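Local structure of methyltransferase (Streptococcus mutans, 2B78) at residues F88-F100 and E172-N184. The protein is of unproven function but is probably an S-adenosyl-L-methionine-dependent methyltransferase and may bind RNA. Sequence-based numbering, arbitrary orientation.
Sequences FAHSKLTTAYRLF and EQFLILENGISYN
Leu177 and Leu93 bury the most surface here. CG of Leu177 is turned roughly, not fully, opposite the backbone N (chi1 -151°), which brings the side chain alongside the backbone of 92-93. Leu177 CD2 sits 3.3 Å from Lys92 O. Leu93 lays its side chain against the backbone of Gly180, and Leu93 CD2 lies 4.0 Å from Gly180 CA. Leu93 O accepts a hydrogen bond from Gly180 N (2.8 Å). Thr95 grips the backbone of Leu177 twice. Thr95 N donates to Leu177 O at 2.7 Å. Leu177 N donates almost straight (172°) to Thr95 OG1 at 3.0 Å. Gly180 belongs to a type I' turn, Glu178 to Ile181, that closes the beta hairpin of strands 174-178 and 181-185. The loop before edge strand 96-101 docks on this hairpin, joining it to a five-stranded mixed sheet. At the turn, Asn179 N points at Thr94 OG1 in a nearly linear bond of 3.1 Å. Deeper in, Ala96 CB packs on Ile176 CD1 at 3.7 Å. A water donates to both Ala96 O and Glu178 OE2, while Glu178 OE1 forms a salt bridge with Arg203 of helix 200-210.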
loop_
_atom_site.group_PDB
_atom_site.type_symbol
_atom_site.label_atom_id
_atom_site.label_comp_id
_atom_site.label_asym_id
_atom_site.label_seq_id
_atom_site.Cartn_x
_atom_site.Cartn_y
_atom_site.Cartn_z
ATOM N N PHE A 88 -13.634 -12.110 3.825
ATOM C CA PHE A 88 -12.226 -12.127 4.204
ATOM C C PHE A 88 -12.071 -12.848 5.544
ATOM O O PHE A 88 -11.407 -13.887 5.632
ATOM C CB PHE A 88 -11.691 -10.697 4.334
ATOM C CG PHE A 88 -11.408 -10.026 3.014
ATOM C CD1 PHE A 88 -10.317 -10.414 2.243
ATOM C CD2 PHE A 88 -12.235 -9.009 2.542
ATOM C CE1 PHE A 88 -10.053 -9.799 1.014
ATOM C CE2 PHE A 88 -11.979 -8.387 1.316
ATOM C CZ PHE A 88 -10.885 -8.786 0.553
ATOM N N ALA A 89 -12.701 -12.292 6.580
ATOM C CA ALA A 89 -12.641 -12.850 7.931
ATOM C C ALA A 89 -13.121 -14.295 7.973
ATOM O O ALA A 89 -12.915 -15.004 8.959
ATOM C CB ALA A 89 -13.477 -11.998 8.883
ATOM N N HIS A 90 -13.759 -14.725 6.891
ATOM C CA HIS A 90 -14.281 -16.078 6.785
ATOM C C HIS A 90 -13.187 -17.031 6.322
ATOM O O HIS A 90 -12.886 -18.018 6.995
ATOM C CB HIS A 90 -15.440 -16.102 5.784
ATOM C CG HIS A 90 -16.082 -17.445 5.622
ATOM N ND1 HIS A 90 -16.962 -17.727 4.598
ATOM C CD2 HIS A 90 -15.983 -18.579 6.357
ATOM C CE1 HIS A 90 -17.377 -18.977 4.709
ATOM N NE2 HIS A 90 -16.798 -19.516 5.769
ATOM N N SER A 91 -12.599 -16.726 5.169
ATOM C CA SER A 91 -11.547 -17.549 4.579
ATOM C C SER A 91 -10.273 -17.601 5.413
ATOM O O SER A 91 -9.794 -16.571 5.894
ATOM C CB SER A 91 -11.210 -17.028 3.181
ATOM O OG SER A 91 -10.086 -17.710 2.643
ATOM N N LYS A 92 -9.711 -18.795 5.577
ATOM C CA LYS A 92 -8.484 -18.914 6.355
ATOM C C LYS A 92 -7.241 -19.064 5.471
ATOM O O LYS A 92 -6.144 -19.306 5.976
ATOM C CB LYS A 92 -8.586 -20.077 7.352
ATOM C CG LYS A 92 -9.580 -19.803 8.472
ATOM C CD LYS A 92 -9.473 -20.796 9.613
ATOM C CE LYS A 92 -10.429 -20.420 10.750
ATOM N NZ LYS A 92 -10.460 -21.422 11.867
ATOM N N LEU A 93 -7.412 -18.902 4.161
ATOM C CA LEU A 93 -6.285 -18.983 3.219
ATOM C C LEU A 93 -5.466 -17.707 3.331
ATOM O O LEU A 93 -4.280 -17.688 2.998
ATOM C CB LEU A 93 -6.779 -19.116 1.775
ATOM C CG LEU A 93 -7.323 -20.471 1.313
ATOM C CD1 LEU A 93 -7.854 -20.335 -0.107
ATOM C CD2 LEU A 93 -6.224 -21.523 1.378
ATOM N N THR A 94 -6.122 -16.638 3.779
ATOM C CA THR A 94 -5.485 -15.332 3.959
ATOM C C THR A 94 -5.845 -14.808 5.338
ATOM O O THR A 94 -6.994 -14.456 5.586
ATOM C CB THR A 94 -5.981 -14.340 2.902
ATOM O OG1 THR A 94 -5.450 -14.716 1.629
ATOM C CG2 THR A 94 -5.540 -12.913 3.252
ATOM N N THR A 95 -4.863 -14.747 6.234
ATOM C CA THR A 95 -5.123 -14.302 7.593
ATOM C C THR A 95 -4.616 -12.898 7.881
ATOM O O THR A 95 -4.678 -12.426 9.015
ATOM C CB THR A 95 -4.520 -15.285 8.620
ATOM O OG1 THR A 95 -3.089 -15.304 8.504
ATOM C CG2 THR A 95 -5.061 -16.685 8.376
ATOM N N ALA A 96 -4.126 -12.221 6.850
ATOM C CA ALA A 96 -3.652 -10.856 7.018
ATOM C C ALA A 96 -4.239 -10.058 5.867
ATOM O O ALA A 96 -4.011 -10.387 4.709
ATOM C CB ALA A 96 -2.114 -10.801 6.991
ATOM N N TYR A 97 -5.013 -9.026 6.190
ATOM C CA TYR A 97 -5.636 -8.181 5.178
ATOM C C TYR A 97 -6.047 -6.867 5.819
ATOM O O TYR A 97 -5.984 -6.723 7.042
ATOM C CB TYR A 97 -6.846 -8.890 4.556
ATOM C CG TYR A 97 -7.924 -9.293 5.545
ATOM C CD1 TYR A 97 -9.030 -8.475 5.775
ATOM C CD2 TYR A 97 -7.832 -10.491 6.263
ATOM C CE1 TYR A 97 -10.015 -8.840 6.690
ATOM C CE2 TYR A 97 -8.813 -10.861 7.185
ATOM C CZ TYR A 97 -9.898 -10.031 7.391
ATOM O OH TYR A 97 -10.862 -10.386 8.311
ATOM N N ARG A 98 -6.469 -5.898 5.014
ATOM C CA ARG A 98 -6.848 -4.602 5.571
ATOM C C ARG A 98 -8.304 -4.511 6.036
ATOM O O ARG A 98 -9.222 -4.856 5.294
ATOM C CB ARG A 98 -6.550 -3.488 4.566
ATOM C CG ARG A 98 -7.018 -2.105 5.019
ATOM C CD ARG A 98 -6.150 -1.000 4.444
ATOM N NE ARG A 98 -4.799 -1.048 4.994
ATOM C CZ ARG A 98 -3.859 -0.140 4.758
ATOM N NH1 ARG A 98 -4.112 0.902 3.978
ATOM N NH2 ARG A 98 -2.659 -0.280 5.305
ATOM N N LEU A 99 -8.498 -4.023 7.261
ATOM C CA LEU A 99 -9.836 -3.877 7.848
ATOM C C LEU A 99 -10.476 -2.510 7.599
ATOM O O LEU A 99 -11.706 -2.396 7.521
ATOM C CB LEU A 99 -9.768 -4.125 9.363
ATOM C CG LEU A 99 -9.289 -5.497 9.850
ATOM C CD1 LEU A 99 -9.292 -5.524 11.383
ATOM C CD2 LEU A 99 -10.198 -6.601 9.307
ATOM N N PHE A 100 -9.650 -1.475 7.467
ATOM C CA PHE A 100 -10.153 -0.115 7.268
ATOM C C PHE A 100 -9.143 0.657 6.436
ATOM O O PHE A 100 -7.951 0.649 6.741
ATOM C CB PHE A 100 -10.332 0.564 8.631
ATOM C CG PHE A 100 -11.296 1.720 8.617
ATOM C CD1 PHE A 100 -12.658 1.509 8.812
ATOM C CD2 PHE A 100 -10.844 3.020 8.401
ATOM C CE1 PHE A 100 -13.556 2.576 8.792
ATOM C CE2 PHE A 100 -11.733 4.089 8.376
ATOM C CZ PHE A 100 -13.091 3.866 8.572
ATOM N N GLU A 172 8.001 -10.837 18.278
ATOM C CA GLU A 172 8.636 -9.803 17.470
ATOM C C GLU A 172 8.455 -10.101 15.990
ATOM O O GLU A 172 8.293 -9.181 15.184
ATOM C CB GLU A 172 10.116 -9.665 17.817
ATOM C CG GLU A 172 10.366 -8.887 19.116
ATOM C CD GLU A 172 9.593 -7.574 19.181
ATOM O OE1 GLU A 172 9.656 -6.784 18.210
ATOM O OE2 GLU A 172 8.923 -7.327 20.209
ATOM N N GLN A 173 8.456 -11.390 15.651
ATOM C CA GLN A 173 8.255 -11.849 14.277
ATOM C C GLN A 173 7.410 -13.115 14.288
ATOM O O GLN A 173 7.639 -14.011 15.102
ATOM C CB GLN A 173 9.597 -12.138 13.601
ATOM C CG GLN A 173 10.349 -10.894 13.189
ATOM C CD GLN A 173 11.679 -11.207 12.539
ATOM O OE1 GLN A 173 11.769 -12.071 11.667
ATOM N NE2 GLN A 173 12.724 -10.493 12.954
ATOM N N PHE A 174 6.428 -13.188 13.393
ATOM C CA PHE A 174 5.568 -14.361 13.313
ATOM C C PHE A 174 5.065 -14.535 11.886
ATOM O O PHE A 174 5.228 -13.642 11.055
ATOM C CB PHE A 174 4.393 -14.236 14.298
ATOM C CG PHE A 174 3.505 -13.034 14.058
ATOM C CD1 PHE A 174 2.405 -13.118 13.203
ATOM C CD2 PHE A 174 3.776 -11.821 14.681
ATOM C CE1 PHE A 174 1.583 -11.999 12.968
ATOM C CE2 PHE A 174 2.966 -10.696 14.461
ATOM C CZ PHE A 174 1.871 -10.784 13.605
ATOM N N LEU A 175 4.453 -15.682 11.605
ATOM C CA LEU A 175 3.951 -15.968 10.269
ATOM C C LEU A 175 2.455 -15.728 10.125
ATOM O O LEU A 175 1.694 -15.843 11.092
ATOM C CB LEU A 175 4.229 -17.427 9.907
ATOM C CG LEU A 175 5.661 -17.965 9.949
ATOM C CD1 LEU A 175 5.632 -19.487 9.749
ATOM C CD2 LEU A 175 6.504 -17.286 8.892
ATOM N N ILE A 176 2.050 -15.358 8.914
ATOM C CA ILE A 176 0.642 -15.185 8.582
ATOM C C ILE A 176 0.499 -15.941 7.273
ATOM O O ILE A 176 1.507 -16.390 6.700
ATOM C CB ILE A 176 0.223 -13.685 8.428
ATOM C CG1 ILE A 176 1.084 -12.966 7.390
ATOM C CG2 ILE A 176 0.314 -12.978 9.794
ATOM C CD1 ILE A 176 0.589 -13.124 5.961
ATOM N N LEU A 177 -0.735 -16.126 6.814
ATOM C CA LEU A 177 -0.970 -16.840 5.576
ATOM C C LEU A 177 -1.618 -15.880 4.595
ATOM O O LEU A 177 -2.441 -15.047 4.989
ATOM C CB LEU A 177 -1.909 -18.025 5.825
ATOM C CG LEU A 177 -1.797 -19.271 4.944
ATOM C CD1 LEU A 177 -0.537 -20.040 5.321
ATOM C CD2 LEU A 177 -3.024 -20.159 5.145
ATOM N N GLU A 178 -1.228 -15.984 3.325
ATOM C CA GLU A 178 -1.805 -15.154 2.265
ATOM C C GLU A 178 -1.840 -16.007 1.009
ATOM O O GLU A 178 -0.800 -16.486 0.552
ATOM C CB GLU A 178 -0.962 -13.905 1.997
ATOM C CG GLU A 178 -1.666 -12.875 1.100
ATOM C CD GLU A 178 -0.716 -11.820 0.554
ATOM O OE1 GLU A 178 0.087 -12.151 -0.346
ATOM O OE2 GLU A 178 -0.772 -10.663 1.022
ATOM N N ASN A 179 -3.037 -16.190 0.453
ATOM C CA ASN A 179 -3.212 -17.013 -0.736
ATOM C C ASN A 179 -2.776 -18.433 -0.412
ATOM O O ASN A 179 -2.358 -19.184 -1.291
ATOM C CB ASN A 179 -2.373 -16.468 -1.890
ATOM C CG ASN A 179 -2.834 -15.107 -2.357
ATOM O OD1 ASN A 179 -2.015 -14.224 -2.629
ATOM N ND2 ASN A 179 -4.144 -14.927 -2.471
ATOM N N GLY A 180 -2.839 -18.797 0.861
ATOM C CA GLY A 180 -2.452 -20.144 1.236
ATOM C C GLY A 180 -0.981 -20.429 1.462
ATOM O O GLY A 180 -0.616 -21.584 1.663
ATOM N N ILE A 181 -0.126 -19.414 1.402
ATOM C CA ILE A 181 1.297 -19.636 1.664
ATOM C C ILE A 181 1.724 -18.729 2.820
ATOM O O ILE A 181 1.045 -17.735 3.135
ATOM C CB ILE A 181 2.181 -19.414 0.404
ATOM C CG1 ILE A 181 2.276 -17.939 0.054
ATOM C CG2 ILE A 181 1.597 -20.204 -0.784
ATOM C CD1 ILE A 181 3.412 -17.646 -0.926
ATOM N N SER A 182 2.829 -19.075 3.474
ATOM C CA SER A 182 3.294 -18.318 4.638
ATOM C C SER A 182 4.250 -17.178 4.352
ATOM O O SER A 182 5.055 -17.245 3.424
ATOM C CB SER A 182 3.960 -19.268 5.645
ATOM O OG SER A 182 3.055 -20.269 6.078
ATOM N N TYR A 183 4.158 -16.138 5.182
ATOM C CA TYR A 183 5.010 -14.962 5.089
ATOM C C TYR A 183 5.367 -14.533 6.513
ATOM O O TYR A 183 4.516 -14.547 7.404
ATOM C CB TYR A 183 4.274 -13.808 4.405
ATOM C CG TYR A 183 3.991 -14.032 2.940
ATOM C CD1 TYR A 183 4.981 -13.831 1.983
ATOM C CD2 TYR A 183 2.738 -14.458 2.516
ATOM C CE1 TYR A 183 4.731 -14.048 0.622
ATOM C CE2 TYR A 183 2.476 -14.680 1.162
ATOM C CZ TYR A 183 3.481 -14.470 0.225
ATOM O OH TYR A 183 3.219 -14.673 -1.111
ATOM N N ASN A 184 6.623 -14.150 6.706
ATOM C CA ASN A 184 7.136 -13.706 7.997
ATOM C C ASN A 184 6.933 -12.194 8.146
ATOM O O ASN A 184 7.376 -11.407 7.305
ATOM C CB ASN A 184 8.628 -14.069 8.106
ATOM C CG ASN A 184 9.284 -13.523 9.368
ATOM O OD1 ASN A 184 9.810 -12.406 9.384
ATOM N ND2 ASN A 184 9.254 -14.309 10.436
HETATM O O HOH W 1 -3.114 -9.897 2.208
#